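Local structure of BREX protein BrxA (Magnetospirillum magneticum, 3BHW) at residues L17-P20 with E21-I25; W38-A41 with I42-N46; S60-M63 with R64-E68; M70-E73 with L74-M77; S82-V85 with A86-A89. The protein probably acts in a type 1 BREX system, which protects the bacterium against double-stranded DNA phage by blocking replication of the phage DNA. All blocks are in the same frame, centred on the assembly; numbering follows the deposited sequence.

Contact 1. Residues L17-P20 with E21-I25; sequences LKLP and ESRII
R23 reaches back one turn to L19 at the start of helix 19-31, and backbone bonds of the first turn run beside this side-chain contact. The backbone set comes first. S22 N donates to K18 O at 3.0 Å, and R23 N donates to L19 O at 2.8 Å. P20 O takes a weak bond from I24 N and another from R23 N. K18 holds the N-cap position, and L17 O lies 3.1 Å from S22 OG, a hydroxyl that also has K18 O near it.

Side-chain packing centres on L19. Its CG stands anti to the backbone N (chi1 179°), which swings the branched end towards the extended R23 chain: CD1 lies 3.8 Å from R23 CG, and CD2 comes within 3.8 Å of R23 NH2, approaching the guanidinium obliquely. The far end of that guanidinium is held by G81 O, to which NH1 donates. E21, bent at chi2, lays OE1 alongside K18 CB at 3.7 Å.

Charge contributes only loosely: K18 NZ and E21 OE2 are opposite charges near each other, 4.4 Å apart and not in contact.

This helix start sits against three other helices. E21 and I25 pack on M63 of helix 57-67, L19 and R23 lie on A86 of helix 83-97, and E160 of helix 145-161 accepts from the backbone N of L17 and K18.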
loop_
_atom_site.group_PDB
_atom_site.type_symbol
_atom_site.label_atom_id
_atom_site.label_comp_id
_atom_site.label_asym_id
_atom_site.label_seq_id
_atom_site.Cartn_x
_atom_site.Cartn_y
_atom_site.Cartn_z
ATOM N N LEU A 17 -2.831 2.089 -4.983
ATOM C CA LEU A 17 -1.567 2.809 -4.840
ATOM C C LEU A 17 -1.561 4.181 -5.544
ATOM O O LEU A 17 -1.049 5.151 -5.001
ATOM C CB LEU A 17 -0.405 1.949 -5.299
ATOM C CG LEU A 17 -0.343 0.629 -4.521
ATOM C CD1 LEU A 17 0.861 -0.170 -5.040
ATOM C CD2 LEU A 17 -0.237 0.800 -3.027
ATOM N N LYS A 18 -2.143 4.230 -6.729
ATOM C CA LYS A 18 -2.304 5.449 -7.499
ATOM C C LYS A 18 -1.008 6.223 -7.604
ATOM O O LYS A 18 -0.839 7.289 -7.021
ATOM C CB LYS A 18 -3.376 6.300 -6.857
ATOM C CG LYS A 18 -4.777 5.710 -7.010
ATOM C CD LYS A 18 -5.800 6.729 -6.632
ATOM C CE LYS A 18 -7.167 6.215 -6.929
ATOM N NZ LYS A 18 -7.501 6.400 -8.346
ATOM N N LEU A 19 -0.093 5.682 -8.393
ATOM C CA LEU A 19 1.248 6.270 -8.493
ATOM C C LEU A 19 1.281 7.730 -8.950
ATOM O O LEU A 19 1.972 8.563 -8.299
ATOM C CB LEU A 19 2.159 5.425 -9.369
ATOM C CG LEU A 19 3.534 6.048 -9.482
ATOM C CD1 LEU A 19 4.229 6.171 -8.132
ATOM C CD2 LEU A 19 4.363 5.236 -10.445
ATOM N N PRO A 20 0.567 8.057 -10.055
ATOM C CA PRO A 20 0.679 9.442 -10.492
ATOM C C PRO A 20 0.331 10.456 -9.378
ATOM O O PRO A 20 1.055 11.457 -9.146
ATOM C CB PRO A 20 -0.315 9.516 -11.661
ATOM C CG PRO A 20 -0.330 8.090 -12.205
ATOM C CD PRO A 20 -0.295 7.259 -10.960
ATOM N N GLU A 21 -0.783 10.230 -8.708
ATOM C CA GLU A 21 -1.175 11.116 -7.625
ATOM C C GLU A 21 -0.151 11.071 -6.502
ATOM O O GLU A 21 0.150 12.083 -5.875
ATOM C CB GLU A 21 -2.506 10.708 -7.051
ATOM C CG GLU A 21 -3.692 11.084 -7.924
ATOM C CD GLU A 21 -4.073 10.000 -8.896
ATOM O OE1 GLU A 21 -3.214 9.105 -9.201
ATOM O OE2 GLU A 21 -5.239 10.049 -9.363
ATOM N N SER A 22 0.391 9.891 -6.243
ATOM C CA SER A 22 1.305 9.734 -5.136
ATOM C C SER A 22 2.596 10.516 -5.415
ATOM O O SER A 22 3.232 11.019 -4.492
ATOM C CB SER A 22 1.629 8.245 -4.873
ATOM O OG SER A 22 0.575 7.623 -4.136
ATOM N N ARG A 23 2.992 10.590 -6.691
ATOM C CA ARG A 23 4.198 11.339 -7.075
ATOM C C ARG A 23 4.039 12.814 -6.770
ATOM O O ARG A 23 4.989 13.491 -6.394
ATOM C CB ARG A 23 4.456 11.217 -8.555
ATOM C CG ARG A 23 4.829 9.785 -9.054
ATOM C CD ARG A 23 5.654 9.950 -10.301
ATOM N NE ARG A 23 5.982 8.730 -11.042
ATOM C CZ ARG A 23 7.176 8.121 -10.996
ATOM N NH1 ARG A 23 8.106 8.561 -10.166
ATOM N NH2 ARG A 23 7.447 7.064 -11.763
ATOM N N ILE A 24 2.817 13.310 -6.925
ATOM C CA ILE A 24 2.563 14.728 -6.748
ATOM C C ILE A 24 2.615 15.007 -5.251
ATOM O O ILE A 24 3.202 15.999 -4.821
ATOM C CB ILE A 24 1.210 15.210 -7.354
ATOM C CG1 ILE A 24 1.299 15.195 -8.893
ATOM C CG2 ILE A 24 0.903 16.626 -6.879
ATOM C CD1 ILE A 24 -0.022 15.109 -9.596
ATOM N N ILE A 25 2.081 14.081 -4.466
ATOM C CA ILE A 25 2.029 14.243 -3.011
ATOM C C ILE A 25 3.436 14.147 -2.441
ATOM O O ILE A 25 3.828 14.944 -1.578
ATOM C CB ILE A 25 1.012 13.238 -2.360
ATOM C CG1 ILE A 25 -0.443 13.648 -2.687
ATOM C CG2 ILE A 25 1.176 13.172 -0.827
ATOM C CD1 ILE A 25 -1.450 12.502 -2.727
#

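Contact 2. Residues W38-A41 with I42-N46; sequences WRHA and IEVEN
W38 and I42 meet in a local contact along the last turns of helix 35-43, at the periphery: the centre of the contact lies about 23 Å from the centre of the chain. I42 sets a methyl on the indole. In one of its two conformers CG2 is 3.5 Å from the centroid of the six-membered ring and only 5° off its normal, a CH-pi contact over the face; there CG1 stands between the backbone N and the carbonyl carbon (chi1 72°), and CG2 is turned to the ring. W38 also packs on I25 and L28 of helix 19-31.

The outer side is polar. R39 and E43 form a salt bridge, their planes 70° apart, though the placing of E43 OE1, and so the detail of this bridge, is less certain. The carboxylate also forms a salt bridge with K57, its stronger partner.

H40 lies flat against V44, whose CB sits over one ring face, while E45 OE2 comes to the ring edge near CD2. H40 O takes two backbone donors, V44 N at 2.8 Å and E45 N at 2.9 Å. N46 then turns to positive phi, the usual sign of a residue that ends a helix, and A41 pairs by backbone with V47 across this C-terminal turn.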
loop_
_atom_site.group_PDB
_atom_site.type_symbol
_atom_site.label_atom_id
_atom_site.label_comp_id
_atom_site.label_asym_id
_atom_site.label_seq_id
_atom_site.Cartn_x
_atom_site.Cartn_y
_atom_site.Cartn_z
ATOM N N TRP A 38 -1.109 22.497 2.557
ATOM C CA TRP A 38 -1.313 21.149 2.016
ATOM C C TRP A 38 -2.716 20.997 1.532
ATOM O O TRP A 38 -2.956 20.618 0.384
ATOM C CB TRP A 38 -0.991 20.047 3.038
ATOM C CG TRP A 38 -1.797 18.755 2.842
ATOM C CD1 TRP A 38 -2.831 18.326 3.622
ATOM C CD2 TRP A 38 -1.612 17.739 1.839
ATOM N NE1 TRP A 38 -3.297 17.117 3.178
ATOM C CE2 TRP A 38 -2.569 16.731 2.086
ATOM C CE3 TRP A 38 -0.701 17.562 0.789
ATOM C CZ2 TRP A 38 -2.684 15.583 1.289
ATOM C CZ3 TRP A 38 -0.813 16.426 -0.004
ATOM C CH2 TRP A 38 -1.801 15.447 0.251
ATOM N N ARG A 39 -3.654 21.371 2.399
ATOM C CA ARG A 39 -5.103 21.331 2.057
ATOM C C ARG A 39 -5.498 22.279 0.928
ATOM O O ARG A 39 -6.294 21.907 0.048
ATOM C CB ARG A 39 -5.995 21.566 3.272
ATOM C CG ARG A 39 -5.985 20.432 4.285
ATOM C CD ARG A 39 -7.205 20.488 5.233
ATOM N NE ARG A 39 -8.462 20.619 4.494
ATOM C CZ ARG A 39 -9.632 20.992 5.019
ATOM N NH1 ARG A 39 -9.761 21.237 6.329
ATOM N NH2 ARG A 39 -10.690 21.110 4.225
ATOM N N HIS A 40 -4.970 23.494 0.950
ATOM C CA HIS A 40 -5.160 24.406 -0.172
ATOM C C HIS A 40 -4.665 23.806 -1.505
ATOM O O HIS A 40 -5.405 23.880 -2.490
ATOM C CB HIS A 40 -4.498 25.750 0.089
ATOM C CG HIS A 40 -4.706 26.737 -1.017
ATOM N ND1 HIS A 40 -5.759 27.604 -1.044
ATOM C CD2 HIS A 40 -4.019 26.956 -2.160
ATOM C CE1 HIS A 40 -5.728 28.326 -2.142
ATOM N NE2 HIS A 40 -4.641 27.989 -2.825
ATOM N N ALA A 41 -3.429 23.257 -1.540
ATOM C CA ALA A 41 -2.857 22.655 -2.772
ATOM C C ALA A 41 -3.736 21.524 -3.354
ATOM O O ALA A 41 -3.921 21.379 -4.582
ATOM C CB ALA A 41 -1.438 22.126 -2.460
ATOM N N ILE A 42 -4.293 20.705 -2.470
ATOM C CA ILE A 42 -5.128 19.591 -2.898
ATOM C C ILE A 42 -6.516 20.069 -3.329
ATOM O O ILE A 42 -6.995 19.745 -4.405
ATOM C CB ILE A 42 -5.212 18.453 -1.793
ATOM C CG1 ILE A 42 -6.077 18.877 -0.589
ATOM C CG2 ILE A 42 -3.819 18.075 -1.343
ATOM C CD1 ILE A 42 -6.230 17.850 0.592
ATOM N N GLU A 43 -7.137 20.848 -2.467
ATOM C CA GLU A 43 -8.550 21.153 -2.560
ATOM C C GLU A 43 -8.898 22.348 -3.432
ATOM O O GLU A 43 -9.987 22.403 -3.975
ATOM C CB GLU A 43 -9.114 21.423 -1.158
ATOM C CG GLU A 43 -8.984 20.282 -0.174
ATOM C CD GLU A 43 -9.433 20.661 1.217
ATOM O OE1 GLU A 43 -10.186 19.873 1.812
ATOM O OE2 GLU A 43 -9.022 21.717 1.744
ATOM N N VAL A 44 -7.988 23.314 -3.508
ATOM C CA VAL A 44 -8.237 24.622 -4.162
ATOM C C VAL A 44 -7.349 24.799 -5.413
ATOM O O VAL A 44 -7.865 25.067 -6.530
ATOM C CB VAL A 44 -8.048 25.794 -3.138
ATOM C CG1 VAL A 44 -8.469 27.113 -3.740
ATOM C CG2 VAL A 44 -8.864 25.560 -1.824
ATOM N N GLU A 45 -6.031 24.645 -5.260
ATOM C CA GLU A 45 -5.141 24.642 -6.409
ATOM C C GLU A 45 -5.355 23.394 -7.266
ATOM O O GLU A 45 -5.040 23.380 -8.467
ATOM C CB GLU A 45 -3.678 24.716 -5.969
ATOM C CG GLU A 45 -3.315 26.016 -5.288
ATOM C CD GLU A 45 -1.834 26.110 -4.970
ATOM O OE1 GLU A 45 -1.018 26.182 -5.917
ATOM O OE2 GLU A 45 -1.480 26.151 -3.785
ATOM N N ASN A 46 -5.919 22.349 -6.669
ATOM C CA ASN A 46 -6.251 21.149 -7.447
ATOM C C ASN A 46 -5.038 20.491 -8.119
ATOM O O ASN A 46 -5.093 20.099 -9.309
ATOM C CB ASN A 46 -7.341 21.456 -8.489
ATOM C CG ASN A 46 -7.962 20.191 -9.079
ATOM O OD1 ASN A 46 -8.008 19.134 -8.436
ATOM N ND2 ASN A 46 -8.411 20.297 -10.313
#

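Contact 3. Residues S60-M63 with R64-E68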
loop_
_atom_site.group_PDB
_atom_site.type_symbol
_atom_site.label_atom_id
_atom_site.label_comp_id
_atom_site.label_asym_id
_atom_site.label_seq_id
_atom_site.Cartn_x
_atom_site.Cartn_y
_atom_site.Cartn_z
ATOM N N SER A 60 -6.747 11.715 -0.842
ATOM C CA SER A 60 -5.444 12.386 -0.757
ATOM C C SER A 60 -4.851 12.316 0.648
ATOM O O SER A 60 -3.624 12.249 0.809
ATOM C CB SER A 60 -5.512 13.830 -1.248
ATOM O OG SER A 60 -6.536 14.520 -0.569
ATOM N N SER A 61 -5.698 12.338 1.669
ATOM C CA SER A 61 -5.210 12.198 3.036
ATOM C C SER A 61 -4.582 10.827 3.188
ATOM O O SER A 61 -3.484 10.700 3.704
ATOM C CB SER A 61 -6.350 12.372 4.020
ATOM O OG SER A 61 -6.996 13.584 3.727
ATOM N N LEU A 62 -5.277 9.807 2.698
ATOM C CA LEU A 62 -4.739 8.432 2.709
ATOM C C LEU A 62 -3.357 8.302 2.021
ATOM O O LEU A 62 -2.409 7.873 2.637
ATOM C CB LEU A 62 -5.774 7.495 2.080
ATOM C CG LEU A 62 -5.317 6.049 1.933
ATOM C CD1 LEU A 62 -5.132 5.379 3.290
ATOM C CD2 LEU A 62 -6.206 5.237 0.978
ATOM N N MET A 63 -3.274 8.786 0.788
ATOM C CA MET A 63 -2.012 8.665 0.018
ATOM C C MET A 63 -0.888 9.412 0.767
ATOM O O MET A 63 0.252 8.947 0.828
ATOM C CB MET A 63 -2.255 9.240 -1.376
ATOM C CG MET A 63 -3.416 8.587 -2.105
ATOM S SD MET A 63 -3.409 8.878 -3.934
ATOM C CE MET A 63 -5.028 8.430 -4.411
ATOM N N ARG A 64 -1.212 10.552 1.384
ATOM C CA ARG A 64 -0.223 11.295 2.172
ATOM C C ARG A 64 0.119 10.562 3.477
ATOM O O ARG A 64 1.289 10.436 3.841
ATOM C CB ARG A 64 -0.726 12.701 2.513
ATOM C CG ARG A 64 0.339 13.518 3.287
ATOM C CD ARG A 64 -0.294 14.739 4.006
ATOM N NE ARG A 64 0.714 15.434 4.812
ATOM C CZ ARG A 64 0.506 16.588 5.444
ATOM N NH1 ARG A 64 -0.687 17.164 5.388
ATOM N NH2 ARG A 64 1.486 17.147 6.160
ATOM N N ASN A 65 -0.910 10.122 4.199
ATOM C CA ASN A 65 -0.697 9.376 5.435
ATOM C C ASN A 65 0.183 8.167 5.157
ATOM O O ASN A 65 1.109 7.842 5.940
ATOM C CB ASN A 65 -2.014 8.964 6.083
ATOM C CG ASN A 65 -2.733 10.119 6.716
ATOM O OD1 ASN A 65 -3.949 10.069 6.925
ATOM N ND2 ASN A 65 -2.004 11.181 6.988
ATOM N N ARG A 66 -0.152 7.444 4.093
ATOM C CA ARG A 66 0.787 6.369 3.640
ATOM C C ARG A 66 2.280 6.797 3.511
ATOM O O ARG A 66 3.148 6.232 4.181
ATOM C CB ARG A 66 0.331 5.764 2.342
ATOM C CG ARG A 66 -0.835 4.804 2.492
ATOM C CD ARG A 66 -1.235 4.251 1.136
ATOM N NE ARG A 66 -2.299 3.251 1.200
ATOM C CZ ARG A 66 -3.210 3.011 0.261
ATOM N NH1 ARG A 66 -3.233 3.712 -0.881
ATOM N NH2 ARG A 66 -4.100 2.057 0.457
ATOM N N LEU A 67 2.544 7.833 2.698
ATOM C CA LEU A 67 3.930 8.269 2.487
ATOM C C LEU A 67 4.574 8.807 3.760
ATOM O O LEU A 67 5.785 8.623 3.940
ATOM C CB LEU A 67 4.070 9.283 1.348
ATOM C CG LEU A 67 3.705 8.784 -0.038
ATOM C CD1 LEU A 67 3.539 10.013 -0.917
ATOM C CD2 LEU A 67 4.812 7.911 -0.638
ATOM N N GLU A 68 3.785 9.371 4.668
ATOM C CA GLU A 68 4.378 9.971 5.874
ATOM C C GLU A 68 4.759 8.940 6.940
ATOM O O GLU A 68 5.332 9.290 7.967
ATOM C CB GLU A 68 3.496 11.066 6.457
ATOM C CG GLU A 68 2.264 10.580 7.133
ATOM C CD GLU A 68 1.707 11.621 8.083
ATOM O OE1 GLU A 68 2.061 12.813 7.911
ATOM O OE2 GLU A 68 0.931 11.238 8.986
#
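R64 opens the second half of this helix turn by donating its backbone N to S60 O at 3.0 Å. Its side chain, extended from CG to NE, leads away from the segment S60-M63 and ends in a cation-pi contact with W38 of helix 35-43.

N65 follows with a shorter and straighter bond, its N to S61 O at 2.7 Å. Its side chain stays close to the same carbonyl: CG is 3.2 Å from S61 O, with the amide lying beside the backbone.

R66 carries the main side-chain contact. Its backbone N bonds to L62 O at 2.7 Å with an N-H...O angle of 175°. CG lies anti to the carbonyl carbon (chi1 -76°) and the chain then runs out straight, which carries the guanidinium past the end of L62. The leucine CD2 sits over one face of that flat group, 3.6 Å above its plane and offset towards the rim. The nitrogens point on to backbone oxygens, NH2 donating to G15 O and NH1 more weakly to S16 O. An apolar methyl thus covers a face while the N-H groups serve the N-terminal chain.

L67 closes the series: its N meets M63 O at 3.2 Å, and CG lies 3.6 Å from the same oxygen. Its side chain also touches L29, L74 and V78.

These successive i to i+4 bonds are those of a regular alpha-helix; this part of helix 57-67 is largely buried, packed against helices 19-31, 72-80 and 83-97 in a chain built of helices and loops, without strands.

Contact 4. Residues M70-E73 with L74-M77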
loop_
_atom_site.group_PDB
_atom_site.type_symbol
_atom_site.label_atom_id
_atom_site.label_comp_id
_atom_site.label_asym_id
_atom_site.label_seq_id
_atom_site.Cartn_x
_atom_site.Cartn_y
_atom_site.Cartn_z
ATOM N N MET A 70 7.022 7.019 6.056
ATOM C CA MET A 70 8.376 6.828 5.505
ATOM C C MET A 70 9.034 8.203 5.436
ATOM O O MET A 70 8.414 9.213 5.786
ATOM C CB MET A 70 8.358 6.221 4.107
ATOM C CG MET A 70 7.839 4.811 4.037
ATOM S SD MET A 70 8.658 3.579 5.112
ATOM C CE MET A 70 7.981 2.120 4.332
ATOM N N GLY A 71 10.273 8.245 4.977
ATOM C CA GLY A 71 11.084 9.439 5.094
ATOM C C GLY A 71 11.410 10.033 3.749
ATOM O O GLY A 71 11.001 9.495 2.709
ATOM N N PRO A 72 12.143 11.152 3.755
ATOM C CA PRO A 72 12.449 11.879 2.505
ATOM C C PRO A 72 13.121 11.043 1.417
ATOM O O PRO A 72 12.904 11.307 0.243
ATOM C CB PRO A 72 13.401 12.978 2.982
ATOM C CG PRO A 72 12.979 13.240 4.368
ATOM C CD PRO A 72 12.681 11.859 4.938
ATOM N N GLU A 73 13.931 10.064 1.793
ATOM C CA GLU A 73 14.645 9.251 0.836
ATOM C C GLU A 73 13.628 8.495 -0.032
ATOM O O GLU A 73 13.752 8.390 -1.266
ATOM C CB GLU A 73 15.579 8.298 1.604
ATOM C CG GLU A 73 16.583 9.013 2.566
ATOM C CD GLU A 73 15.976 9.660 3.846
ATOM O OE1 GLU A 73 14.996 9.145 4.446
ATOM O OE2 GLU A 73 16.515 10.708 4.267
ATOM N N LEU A 74 12.628 7.956 0.644
ATOM C CA LEU A 74 11.592 7.201 -0.040
ATOM C C LEU A 74 10.606 8.118 -0.775
ATOM O O LEU A 74 10.133 7.776 -1.834
ATOM C CB LEU A 74 10.866 6.307 0.933
ATOM C CG LEU A 74 9.760 5.479 0.291
ATOM C CD1 LEU A 74 9.615 4.237 1.074
ATOM C CD2 LEU A 74 8.482 6.310 0.327
ATOM N N TRP A 75 10.259 9.261 -0.200
ATOM C CA TRP A 75 9.507 10.266 -0.964
ATOM C C TRP A 75 10.224 10.600 -2.276
ATOM O O TRP A 75 9.577 10.711 -3.313
ATOM C CB TRP A 75 9.289 11.551 -0.168
ATOM C CG TRP A 75 8.720 11.384 1.174
ATOM C CD1 TRP A 75 7.988 10.329 1.658
ATOM C CD2 TRP A 75 8.799 12.332 2.222
ATOM N NE1 TRP A 75 7.605 10.573 2.955
ATOM C CE2 TRP A 75 8.122 11.787 3.337
ATOM C CE3 TRP A 75 9.373 13.604 2.337
ATOM C CZ2 TRP A 75 7.993 12.484 4.548
ATOM C CZ3 TRP A 75 9.278 14.269 3.549
ATOM C CH2 TRP A 75 8.596 13.709 4.634
ATOM N N GLN A 76 11.548 10.711 -2.242
ATOM C CA GLN A 76 12.296 11.080 -3.445
ATOM C C GLN A 76 12.198 9.952 -4.496
ATOM O O GLN A 76 12.095 10.215 -5.684
ATOM C CB GLN A 76 13.750 11.396 -3.072
ATOM C CG GLN A 76 14.523 12.157 -4.137
ATOM C CD GLN A 76 14.563 13.676 -3.917
ATOM O OE1 GLN A 76 14.450 14.443 -4.870
ATOM N NE2 GLN A 76 14.732 14.109 -2.669
ATOM N N MET A 77 12.194 8.702 -4.030
ATOM C CA MET A 77 11.977 7.541 -4.887
ATOM C C MET A 77 10.605 7.548 -5.553
ATOM O O MET A 77 10.469 7.187 -6.738
ATOM C CB MET A 77 12.119 6.246 -4.081
ATOM C CG MET A 77 13.485 6.045 -3.488
ATOM S SD MET A 77 13.677 4.475 -2.628
ATOM C CE MET A 77 13.331 3.337 -3.951
#
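W75 folds its indole back over the chain that leads into helix 72-80, and this orientation governs the contact. With CG beside the backbone N (chi1 -51°) and chi2 at -22°, the ring is laid back along G71 and P72. Over one face sit G71 O, 3.2 Å above the plane and offset to the rim, and P72 N, above the ring centre. P72 and W75 run side by side, pointing the same way, with P72 CG 3.9 Å from W75 CZ3. The indole nitrogen has its main partner in L67 O, which it meets as a hydrogen-bond donor, though M70 O is also near at 3.2 Å.

M70 and L74 pair on another side of the backbone. M70 CG rests 3.5 Å from L74 CD1, and M70 CB is 3.8 Å from each of the two L74 methyls; the bend at chi2 then takes the sulfur and its methyl away.

G71 occupies the N-cap position. Its carbonyl accepts W75 N at 3.0 Å, and a weak bond from L74 N. Q76 N to P72 O and M77 N to E73 O continue the helix.

The neighbours divide by side chain. W75 lies against L29 and L30 of helix 19-31, L74 packs on A89 and M70 on A92 and K96 of helix 83-97, and Y184 of helix 179-187 touches M70 and takes a bond from G71 N through its hydroxyl.

Contact 5. Residues S82-V85 with A86-A89; sequences STQV and AIQA
Q84 and Q88 face each other one turn apart near the start of helix 83-97. Q88 NE2 gives a weak bond to Q84 OE1 at 2.9 Å, the two amide planes turned 37° to one another. Q84 is bent at chi2 to fold its amide towards Q88, whereas the Q88 chain runs straight beyond CG. The main partner of the Q88 amide is S178, whose N donates to OE1; NE2 also gives a weak bond to R176 O. Q88 is buried, Q84 exposed.

The close-packed part is made of small and branched groups. A86 CB lies 3.2 Å from S82 O and packs on L19 and R23 of helix 19-31. I87 holds CG2 between the backbone N and the carbonyl carbon, where it meets both T83 O and Q84 O at 3.2 Å. A89 lies against L74 and V78 of helix 72-80, and V85 reaches M77 of the same helix, a methionine modelled in two conformers.

This is a helix N-terminus of the classical kind: S82 is the N-cap, and its OG accepts a weak bond from V85 N at 3.3 Å. The backbone bonds begin at once, A86 N to S82 O at 2.8 Å and I87 N to T83 O at 3.0 Å.

Looser is the outer side, where S82, T83 and Q84 are exposed.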
loop_
_atom_site.group_PDB
_atom_site.type_symbol
_atom_site.label_atom_id
_atom_site.label_comp_id
_atom_site.label_asym_id
_atom_site.label_seq_id
_atom_site.Cartn_x
_atom_site.Cartn_y
_atom_site.Cartn_z
ATOM N N SER A 82 11.719 5.374 -11.366
ATOM C CA SER A 82 11.076 4.735 -12.480
ATOM C C SER A 82 9.727 4.219 -12.009
ATOM O O SER A 82 9.441 4.154 -10.804
ATOM C CB SER A 82 11.931 3.574 -13.003
ATOM O OG SER A 82 11.976 2.509 -12.056
ATOM N N THR A 83 8.916 3.833 -12.969
ATOM C CA THR A 83 7.595 3.325 -12.717
ATOM C C THR A 83 7.589 2.170 -11.693
ATOM O O THR A 83 6.840 2.209 -10.713
ATOM C CB THR A 83 6.928 2.958 -14.050
ATOM O OG1 THR A 83 6.762 4.157 -14.820
ATOM C CG2 THR A 83 5.553 2.384 -13.801
ATOM N N GLN A 84 8.416 1.157 -11.898
ATOM C CA GLN A 84 8.451 0.013 -10.977
ATOM C C GLN A 84 9.071 0.399 -9.625
ATOM O O GLN A 84 8.572 0.010 -8.558
ATOM C CB GLN A 84 9.178 -1.175 -11.629
ATOM C CG GLN A 84 9.282 -2.438 -10.757
ATOM C CD GLN A 84 8.052 -3.348 -10.854
ATOM O OE1 GLN A 84 7.156 -3.311 -9.990
ATOM N NE2 GLN A 84 8.002 -4.169 -11.905
ATOM N N VAL A 85 10.140 1.190 -9.642
ATOM C CA VAL A 85 10.759 1.573 -8.382
ATOM C C VAL A 85 9.751 2.390 -7.550
ATOM O O VAL A 85 9.541 2.110 -6.369
ATOM C CB VAL A 85 12.134 2.302 -8.582
ATOM C CG1 VAL A 85 12.668 2.787 -7.279
ATOM C CG2 VAL A 85 13.156 1.376 -9.229
ATOM N N ALA A 86 9.150 3.403 -8.174
ATOM C CA ALA A 86 8.210 4.291 -7.479
ATOM C C ALA A 86 6.991 3.524 -6.969
ATOM O O ALA A 86 6.556 3.724 -5.821
ATOM C CB ALA A 86 7.810 5.501 -8.397
ATOM N N ILE A 87 6.428 2.644 -7.791
ATOM C CA ILE A 87 5.216 1.934 -7.339
ATOM C C ILE A 87 5.528 1.024 -6.143
ATOM O O ILE A 87 4.740 0.949 -5.211
ATOM C CB ILE A 87 4.545 1.141 -8.466
ATOM C CG1 ILE A 87 3.127 0.745 -8.065
ATOM C CG2 ILE A 87 5.403 -0.039 -8.869
ATOM C CD1 ILE A 87 2.067 1.577 -8.717
ATOM N N GLN A 88 6.699 0.416 -6.143
ATOM C CA GLN A 88 7.093 -0.458 -5.058
ATOM C C GLN A 88 7.328 0.304 -3.754
ATOM O O GLN A 88 7.122 -0.228 -2.673
ATOM C CB GLN A 88 8.351 -1.237 -5.480
ATOM C CG GLN A 88 7.994 -2.343 -6.493
ATOM C CD GLN A 88 9.195 -3.131 -6.992
ATOM O OE1 GLN A 88 10.326 -2.871 -6.588
ATOM N NE2 GLN A 88 8.941 -4.115 -7.847
ATOM N N ALA A 89 7.830 1.516 -3.873
ATOM C CA ALA A 89 8.039 2.379 -2.715
ATOM C C ALA A 89 6.667 2.757 -2.172
ATOM O O ALA A 89 6.411 2.732 -0.934
ATOM C CB ALA A 89 8.807 3.628 -3.119
#

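How the contacts relate
The five contacts follow one another along the chain, each on its own helix: 19-31, 35-43, 57-67, 72-80 and 83-97, with no strand among them. Contacts 1 and 3 each touch three others: 1 meets 2, 3 and 5; 3 meets 1, 2 and 4. The centre of contact 1 is about 10 Å from that of contact 3 and 11 Å from that of contact 5. Contacts 4 and 5 also touch. Contact 2 lies at the periphery, with its centre about 22 Å from that of contact 4 and 25 Å from that of contact 5. Contacts 1, 3, 4 and 5 thus lie in one packed group of helices, from which helix 35-43 stands outward.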